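Inorganic pyrophosphatase (Helicobacter pylori, PDB 2BQX) probably hydrolyses inorganic pyrophosphate to two phosphate ions with magnesium as cofactor, working as a homohexamer. Local coordinates at residues V57-V68 and L164-Q172; V84-L92 and K103-I112. All coordinates share one frame; numbering follows the deposited sequence.

Contact 1: V57-V68 and L164-Q172; sequences VPNTLGSDGDPV and LEKAIKAYQ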
# COMPACT_ATOMS: atom_id res chain seq x y z
N VAL A 57 24.42 -8.00 -11.81
CA VAL A 57 24.94 -7.40 -13.04
C VAL A 57 25.15 -8.53 -14.04
O VAL A 57 25.94 -9.44 -13.81
CB VAL A 57 26.30 -6.71 -12.80
CG1 VAL A 57 26.72 -5.98 -14.07
CG2 VAL A 57 26.21 -5.75 -11.63
N PRO A 58 24.42 -8.48 -15.17
CA PRO A 58 24.52 -9.50 -16.21
C PRO A 58 25.93 -9.67 -16.76
O PRO A 58 26.74 -8.73 -16.75
CB PRO A 58 23.58 -8.99 -17.30
CG PRO A 58 22.58 -8.19 -16.53
CD PRO A 58 23.44 -7.45 -15.54
N ASN A 59 26.22 -10.87 -17.25
CA ASN A 59 27.52 -11.16 -17.85
C ASN A 59 28.70 -10.90 -16.94
O ASN A 59 29.71 -10.33 -17.37
CB ASN A 59 27.67 -10.37 -19.15
CG ASN A 59 26.51 -10.58 -20.09
OD1 ASN A 59 26.16 -11.72 -20.40
ND2 ASN A 59 25.89 -9.49 -20.53
N THR A 60 28.58 -11.30 -15.69
CA THR A 60 29.65 -11.14 -14.72
C THR A 60 29.71 -12.44 -13.94
O THR A 60 28.77 -13.24 -13.98
CB THR A 60 29.38 -9.98 -13.75
OG1 THR A 60 28.24 -10.28 -12.94
CG2 THR A 60 29.14 -8.68 -14.52
N LEU A 61 30.82 -12.66 -13.24
CA LEU A 61 30.98 -13.87 -12.46
C LEU A 61 31.58 -13.47 -11.11
O LEU A 61 32.76 -13.13 -11.02
CB LEU A 61 31.90 -14.85 -13.20
CG LEU A 61 31.76 -16.34 -12.89
CD1 LEU A 61 32.11 -16.58 -11.43
CD2 LEU A 61 30.34 -16.81 -13.17
N GLY A 62 30.75 -13.51 -10.07
CA GLY A 62 31.19 -13.16 -8.73
C GLY A 62 31.85 -14.29 -7.97
O GLY A 62 32.05 -15.38 -8.51
N SER A 63 32.20 -14.03 -6.71
CA SER A 63 32.86 -15.01 -5.86
C SER A 63 32.18 -16.37 -5.75
O SER A 63 32.85 -17.40 -5.72
CB SER A 63 33.03 -14.45 -4.44
OG SER A 63 33.91 -13.34 -4.43
N ASP A 64 30.85 -16.39 -5.68
CA ASP A 64 30.13 -17.65 -5.54
C ASP A 64 29.74 -18.32 -6.85
O ASP A 64 28.94 -19.26 -6.85
CB ASP A 64 28.89 -17.45 -4.67
CG ASP A 64 27.89 -16.50 -5.30
OD1 ASP A 64 26.83 -16.27 -4.67
OD2 ASP A 64 28.16 -15.99 -6.41
N GLY A 65 30.28 -17.85 -7.97
CA GLY A 65 29.95 -18.46 -9.24
C GLY A 65 28.71 -17.91 -9.91
O GLY A 65 28.35 -18.32 -11.01
N ASP A 66 28.03 -16.98 -9.25
CA ASP A 66 26.84 -16.36 -9.82
C ASP A 66 27.17 -14.91 -10.15
O ASP A 66 28.16 -14.36 -9.68
CB ASP A 66 25.68 -16.43 -8.82
CG ASP A 66 25.11 -17.83 -8.67
OD1 ASP A 66 24.33 -18.06 -7.72
OD2 ASP A 66 25.43 -18.71 -9.50
N PRO A 67 26.34 -14.27 -11.00
CA PRO A 67 26.62 -12.87 -11.35
C PRO A 67 26.82 -12.05 -10.07
O PRO A 67 26.23 -12.36 -9.04
CB PRO A 67 25.37 -12.47 -12.13
CG PRO A 67 24.99 -13.76 -12.82
CD PRO A 67 25.16 -14.78 -11.71
N VAL A 68 27.65 -11.01 -10.14
CA VAL A 68 27.91 -10.18 -8.97
C VAL A 68 26.64 -9.44 -8.54
O VAL A 68 25.90 -8.94 -9.38
CB VAL A 68 29.05 -9.17 -9.26
CG1 VAL A 68 28.67 -8.25 -10.40
CG2 VAL A 68 29.38 -8.37 -8.00
N LEU A 164 34.06 -5.16 -9.54
CA LEU A 164 33.31 -5.27 -10.79
C LEU A 164 34.19 -5.74 -11.94
O LEU A 164 33.82 -6.67 -12.65
CB LEU A 164 32.67 -3.92 -11.15
CG LEU A 164 31.92 -3.90 -12.49
CD1 LEU A 164 30.76 -4.90 -12.44
CD2 LEU A 164 31.42 -2.51 -12.76
N GLU A 165 35.34 -5.11 -12.12
CA GLU A 165 36.23 -5.49 -13.22
C GLU A 165 36.69 -6.94 -13.09
O GLU A 165 36.79 -7.66 -14.08
CB GLU A 165 37.44 -4.55 -13.27
CG GLU A 165 37.05 -3.09 -13.43
CD GLU A 165 38.24 -2.18 -13.72
OE1 GLU A 165 39.35 -2.50 -13.26
OE2 GLU A 165 38.04 -1.15 -14.40
N LYS A 166 36.97 -7.36 -11.86
CA LYS A 166 37.40 -8.73 -11.62
C LYS A 166 36.27 -9.69 -12.00
O LYS A 166 36.51 -10.76 -12.58
CB LYS A 166 37.77 -8.90 -10.15
CG LYS A 166 38.32 -10.25 -9.78
CD LYS A 166 38.94 -10.19 -8.39
CE LYS A 166 39.60 -11.51 -8.04
NZ LYS A 166 40.31 -11.42 -6.73
N ALA A 167 35.03 -9.30 -11.70
CA ALA A 167 33.87 -10.13 -12.02
C ALA A 167 33.62 -10.16 -13.52
O ALA A 167 33.18 -11.18 -14.07
CB ALA A 167 32.63 -9.61 -11.28
N ILE A 168 33.88 -9.04 -14.19
CA ILE A 168 33.69 -8.98 -15.63
C ILE A 168 34.73 -9.86 -16.33
O ILE A 168 34.39 -10.62 -17.23
CB ILE A 168 33.84 -7.53 -16.14
CG1 ILE A 168 32.65 -6.70 -15.67
CG2 ILE A 168 33.94 -7.52 -17.67
CD1 ILE A 168 32.79 -5.22 -15.93
N LYS A 169 35.98 -9.75 -15.90
CA LYS A 169 37.05 -10.55 -16.50
C LYS A 169 36.82 -12.04 -16.29
O LYS A 169 37.02 -12.84 -17.20
CB LYS A 169 38.41 -10.16 -15.90
CG LYS A 169 39.59 -10.93 -16.50
CD LYS A 169 40.92 -10.40 -15.99
CE LYS A 169 42.09 -11.06 -16.70
NZ LYS A 169 43.39 -10.45 -16.28
N ALA A 170 36.39 -12.40 -15.08
CA ALA A 170 36.13 -13.80 -14.76
C ALA A 170 35.10 -14.40 -15.71
O ALA A 170 35.23 -15.55 -16.13
CB ALA A 170 35.66 -13.92 -13.32
N TYR A 171 34.07 -13.63 -16.04
CA TYR A 171 33.02 -14.12 -16.93
C TYR A 171 33.56 -14.32 -18.35
O TYR A 171 33.16 -15.25 -19.04
CB TYR A 171 31.84 -13.14 -16.99
CG TYR A 171 30.70 -13.63 -17.85
CD1 TYR A 171 29.81 -14.60 -17.38
CD2 TYR A 171 30.52 -13.15 -19.15
CE1 TYR A 171 28.77 -15.07 -18.19
CE2 TYR A 171 29.49 -13.62 -19.96
CZ TYR A 171 28.62 -14.58 -19.47
OH TYR A 171 27.60 -15.03 -20.28
N GLN A 172 34.45 -13.43 -18.76
CA GLN A 172 35.05 -13.50 -20.10
C GLN A 172 36.05 -14.64 -20.24
O GLN A 172 36.33 -15.31 -19.23
CB GLN A 172 35.74 -12.17 -20.43
CG GLN A 172 34.81 -10.98 -20.54
CD GLN A 172 35.56 -9.67 -20.76
OE1 GLN A 172 34.95 -8.61 -20.92
NE2 GLN A 172 36.89 -9.74 -20.77
O HOH W 1 27.65 -13.97 -22.62

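Contact 2: V84-L92 and K103-I112; sequences VKARLVGVL and KLIALPIDKI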
# COMPACT_ATOMS: atom_id res chain seq x y z
N VAL A 84 17.67 -1.51 -14.22
CA VAL A 84 17.99 -0.11 -14.00
C VAL A 84 19.47 0.16 -14.24
O VAL A 84 20.32 -0.64 -13.85
CB VAL A 84 17.64 0.33 -12.56
CG1 VAL A 84 18.43 -0.48 -11.55
CG2 VAL A 84 17.92 1.82 -12.38
N LYS A 85 19.77 1.27 -14.90
CA LYS A 85 21.16 1.65 -15.15
C LYS A 85 21.60 2.36 -13.88
O LYS A 85 20.97 3.32 -13.44
CB LYS A 85 21.26 2.60 -16.35
CG LYS A 85 20.90 1.97 -17.69
CD LYS A 85 21.15 2.95 -18.82
CE LYS A 85 20.95 2.29 -20.18
NZ LYS A 85 21.35 3.21 -21.29
N ALA A 86 22.69 1.88 -13.29
CA ALA A 86 23.18 2.44 -12.05
C ALA A 86 24.65 2.86 -12.09
O ALA A 86 25.34 2.67 -13.09
CB ALA A 86 22.98 1.42 -10.93
N ARG A 87 25.11 3.46 -11.00
CA ARG A 87 26.50 3.88 -10.89
C ARG A 87 27.01 3.44 -9.52
O ARG A 87 26.30 3.53 -8.53
CB ARG A 87 26.63 5.39 -11.05
CG ARG A 87 25.90 6.20 -9.99
CD ARG A 87 25.86 7.67 -10.41
NE ARG A 87 25.14 8.50 -9.45
CZ ARG A 87 25.63 8.88 -8.27
NH1 ARG A 87 24.89 9.63 -7.46
NH2 ARG A 87 26.86 8.52 -7.91
N LEU A 88 28.24 2.94 -9.48
CA LEU A 88 28.84 2.47 -8.24
C LEU A 88 29.29 3.58 -7.30
O LEU A 88 29.76 4.63 -7.74
CB LEU A 88 30.05 1.58 -8.54
CG LEU A 88 29.93 0.06 -8.65
CD1 LEU A 88 28.67 -0.34 -9.37
CD2 LEU A 88 31.18 -0.46 -9.35
N VAL A 89 29.15 3.33 -6.00
CA VAL A 89 29.62 4.27 -4.99
C VAL A 89 30.35 3.52 -3.88
O VAL A 89 30.96 4.13 -3.00
CB VAL A 89 28.48 5.13 -4.37
CG1 VAL A 89 27.87 6.02 -5.45
CG2 VAL A 89 27.41 4.24 -3.74
N GLY A 90 30.30 2.19 -3.93
CA GLY A 90 30.98 1.39 -2.92
C GLY A 90 30.68 -0.10 -2.98
O GLY A 90 30.08 -0.58 -3.94
N VAL A 91 31.13 -0.83 -1.97
CA VAL A 91 30.89 -2.27 -1.90
C VAL A 91 30.81 -2.73 -0.44
O VAL A 91 31.50 -2.19 0.43
CB VAL A 91 32.01 -3.07 -2.64
CG1 VAL A 91 33.37 -2.78 -2.01
CG2 VAL A 91 31.71 -4.56 -2.60
N LEU A 92 29.95 -3.70 -0.18
CA LEU A 92 29.77 -4.26 1.16
C LEU A 92 30.33 -5.68 1.19
O LEU A 92 29.89 -6.55 0.44
CB LEU A 92 28.29 -4.28 1.55
CG LEU A 92 27.92 -4.92 2.90
CD1 LEU A 92 28.69 -4.25 4.03
CD2 LEU A 92 26.42 -4.79 3.12
N LYS A 103 28.68 -7.27 -2.05
CA LYS A 103 27.45 -6.67 -2.55
C LYS A 103 27.83 -5.28 -3.02
O LYS A 103 28.20 -4.43 -2.21
CB LYS A 103 26.38 -6.56 -1.46
CG LYS A 103 26.02 -7.85 -0.73
CD LYS A 103 25.38 -8.88 -1.64
CE LYS A 103 25.05 -10.16 -0.87
NZ LYS A 103 24.65 -11.26 -1.79
N LEU A 104 27.77 -5.04 -4.33
CA LEU A 104 28.09 -3.73 -4.86
C LEU A 104 27.02 -2.76 -4.34
O LEU A 104 25.86 -3.13 -4.20
CB LEU A 104 28.07 -3.76 -6.39
CG LEU A 104 29.15 -4.60 -7.08
CD1 LEU A 104 28.90 -4.67 -8.59
CD2 LEU A 104 30.51 -3.99 -6.80
N ILE A 105 27.42 -1.53 -4.04
CA ILE A 105 26.49 -0.51 -3.56
C ILE A 105 26.35 0.50 -4.68
O ILE A 105 27.34 1.12 -5.10
CB ILE A 105 27.03 0.21 -2.30
CG1 ILE A 105 27.31 -0.80 -1.18
CG2 ILE A 105 26.03 1.29 -1.84
CD1 ILE A 105 26.13 -1.64 -0.76
N ALA A 106 25.13 0.69 -5.18
CA ALA A 106 24.91 1.61 -6.29
C ALA A 106 23.69 2.51 -6.16
O ALA A 106 22.88 2.35 -5.26
CB ALA A 106 24.81 0.81 -7.59
N LEU A 107 23.59 3.44 -7.10
CA LEU A 107 22.48 4.38 -7.18
C LEU A 107 22.06 4.46 -8.64
O LEU A 107 22.86 4.20 -9.54
CB LEU A 107 22.92 5.77 -6.70
CG LEU A 107 23.18 5.96 -5.20
CD1 LEU A 107 24.05 7.18 -4.98
CD2 LEU A 107 21.84 6.10 -4.48
N PRO A 108 20.79 4.79 -8.90
CA PRO A 108 20.37 4.88 -10.31
C PRO A 108 21.17 6.02 -10.91
O PRO A 108 21.60 6.92 -10.18
CB PRO A 108 18.89 5.23 -10.21
CG PRO A 108 18.48 4.62 -8.90
CD PRO A 108 19.64 4.98 -8.00
N ILE A 109 21.39 6.00 -12.22
CA ILE A 109 22.13 7.10 -12.82
C ILE A 109 21.26 8.35 -12.72
O ILE A 109 20.03 8.25 -12.67
CB ILE A 109 22.47 6.83 -14.30
CG1 ILE A 109 21.21 6.44 -15.07
CG2 ILE A 109 23.53 5.72 -14.39
CD1 ILE A 109 21.45 6.26 -16.56
N ASP A 110 21.89 9.51 -12.68
CA ASP A 110 21.17 10.78 -12.56
C ASP A 110 20.10 11.00 -13.62
O ASP A 110 19.09 11.66 -13.37
CB ASP A 110 22.16 11.96 -12.59
CG ASP A 110 22.99 12.06 -11.32
OD1 ASP A 110 22.65 11.38 -10.33
OD2 ASP A 110 23.97 12.83 -11.30
N LYS A 111 20.30 10.43 -14.81
CA LYS A 111 19.31 10.58 -15.88
C LYS A 111 17.98 9.94 -15.47
O LYS A 111 16.91 10.41 -15.86
CB LYS A 111 19.84 9.95 -17.17
CG LYS A 111 18.94 10.15 -18.38
CD LYS A 111 19.59 9.59 -19.64
CE LYS A 111 18.68 9.75 -20.85
NZ LYS A 111 18.35 11.17 -21.13
N ILE A 112 18.06 8.87 -14.68
CA ILE A 112 16.87 8.16 -14.22
C ILE A 112 16.25 8.84 -12.99
O ILE A 112 15.04 9.10 -12.96
CB ILE A 112 17.21 6.69 -13.86
CG1 ILE A 112 17.59 5.93 -15.14
CG2 ILE A 112 16.02 6.03 -13.17
CD1 ILE A 112 18.04 4.51 -14.90
O HOH W 2 22.37 9.15 -8.82

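Contact 1: V57-V68 and L164-Q172
The ring of Y171 lies flat against the backbone of N59: N59 CA stands over the ring centre, 3.7 Å from the centroid and 9° off the normal, a CH-pi contact. With CG anti to the backbone N (chi1 -177°), the tyrosine swings off its helix toward the loop. The N59 amide, its plane turned 51° from the ring, carries OD1 to the phenol end, where a water in the ring plane sits 2.6 Å from Y171 OH and gives a weak bond to OD1. One turn back, L61 N donates to A167 O (2.9 Å), entering from above the carbonyl plane; Y171 N reaches the same oxygen from the opposite face. A167 CB touches L61 O (3.5 Å) and, at about a right angle, V68 CB, while L61 CB rests on A170 CB at 3.9 Å. T60 OG1 donates to V57 O (2.6 Å) and accepts from V68 N, tying the loop's two ends together; CG2 meets I168 CG1. The loop, linking strands 53-56 and 69-72 and holding the predicted magnesium ligand D64, packs on the C-terminal end of helix 157-171, with H10 of strand 10-11 and L15 of strand 14-21 alongside.

Contact 2: V84-L92 and K103-I112
V89 and G90 both face I105, and this classic beta bulge marks the close-packed half of the antiparallel pair. I105 O takes V89 N at 3.0 Å, nearly in line with its C=O, and G90 N only weakly at 3.4 Å; G90 O receives I105 N from well above its carbonyl plane. I105 CB lies 3.6 Å from G90 O, and the isoleucine, CG1 anti to the carbonyl carbon (chi1 -58°), sends CD1 to L92 CB and CG2 to V89 CG2, the valine crossing it at about a right angle. On the other face L88 CD2 and V91 CG2 each reach L104 CD2. K103, on the I105 side, bends at chi2, and its NZ makes salt bridges to D69 and D101 and a hydrogen bond to Y54 OH. At the far end V84 CG2 packs on I112 CD1 (3.7 Å) and P108 CB, with V40 of a neighbouring subunit against V84 and I112.

On the R87 and D110 side the packing gives way to water and charge. R87 runs extended from CG to NE, with L107 CD1 over one face of its guanidinium, 3.6 Å from NH1. R87 NE and D110 OD1 form a long salt bridge (3.9 Å), the planes 75° apart, bridged by a water bonded to R87 NH1, P108 O and D110 OD1, while NH2 binds V119 O. K85 marks the exposed border, its CB against I109 CD1. The pair is a bulged beta hairpin in the central sheet of the pyrophosphatase fold, bringing K103 beside residues predicted to bind magnesium (D69, D101) and substrate (Y54).

Contact 2 is the core contact, two neighbouring strands of the sheet joined by repeated backbone bonds and aliphatic packing; contact 1 is partly buried, a loop on a helix end joined by a single direct hydrogen bond, a ring face and small methyl groups. They share no element, yet their inner sides merge: L104 CD1 meets V68 CG2 at 3.8 Å, and L164 CD2 meets L88 CD2 at 4.0 Å, so helix 157-171, the loop and the hairpin meet in one apolar cluster. In sequence, 84-112 is nested between 57-68 and 164-172. The loop of contact 1 carries D64, while K103 of contact 2 pairs with D69 and D101, all three aspartates being predicted magnesium ligands.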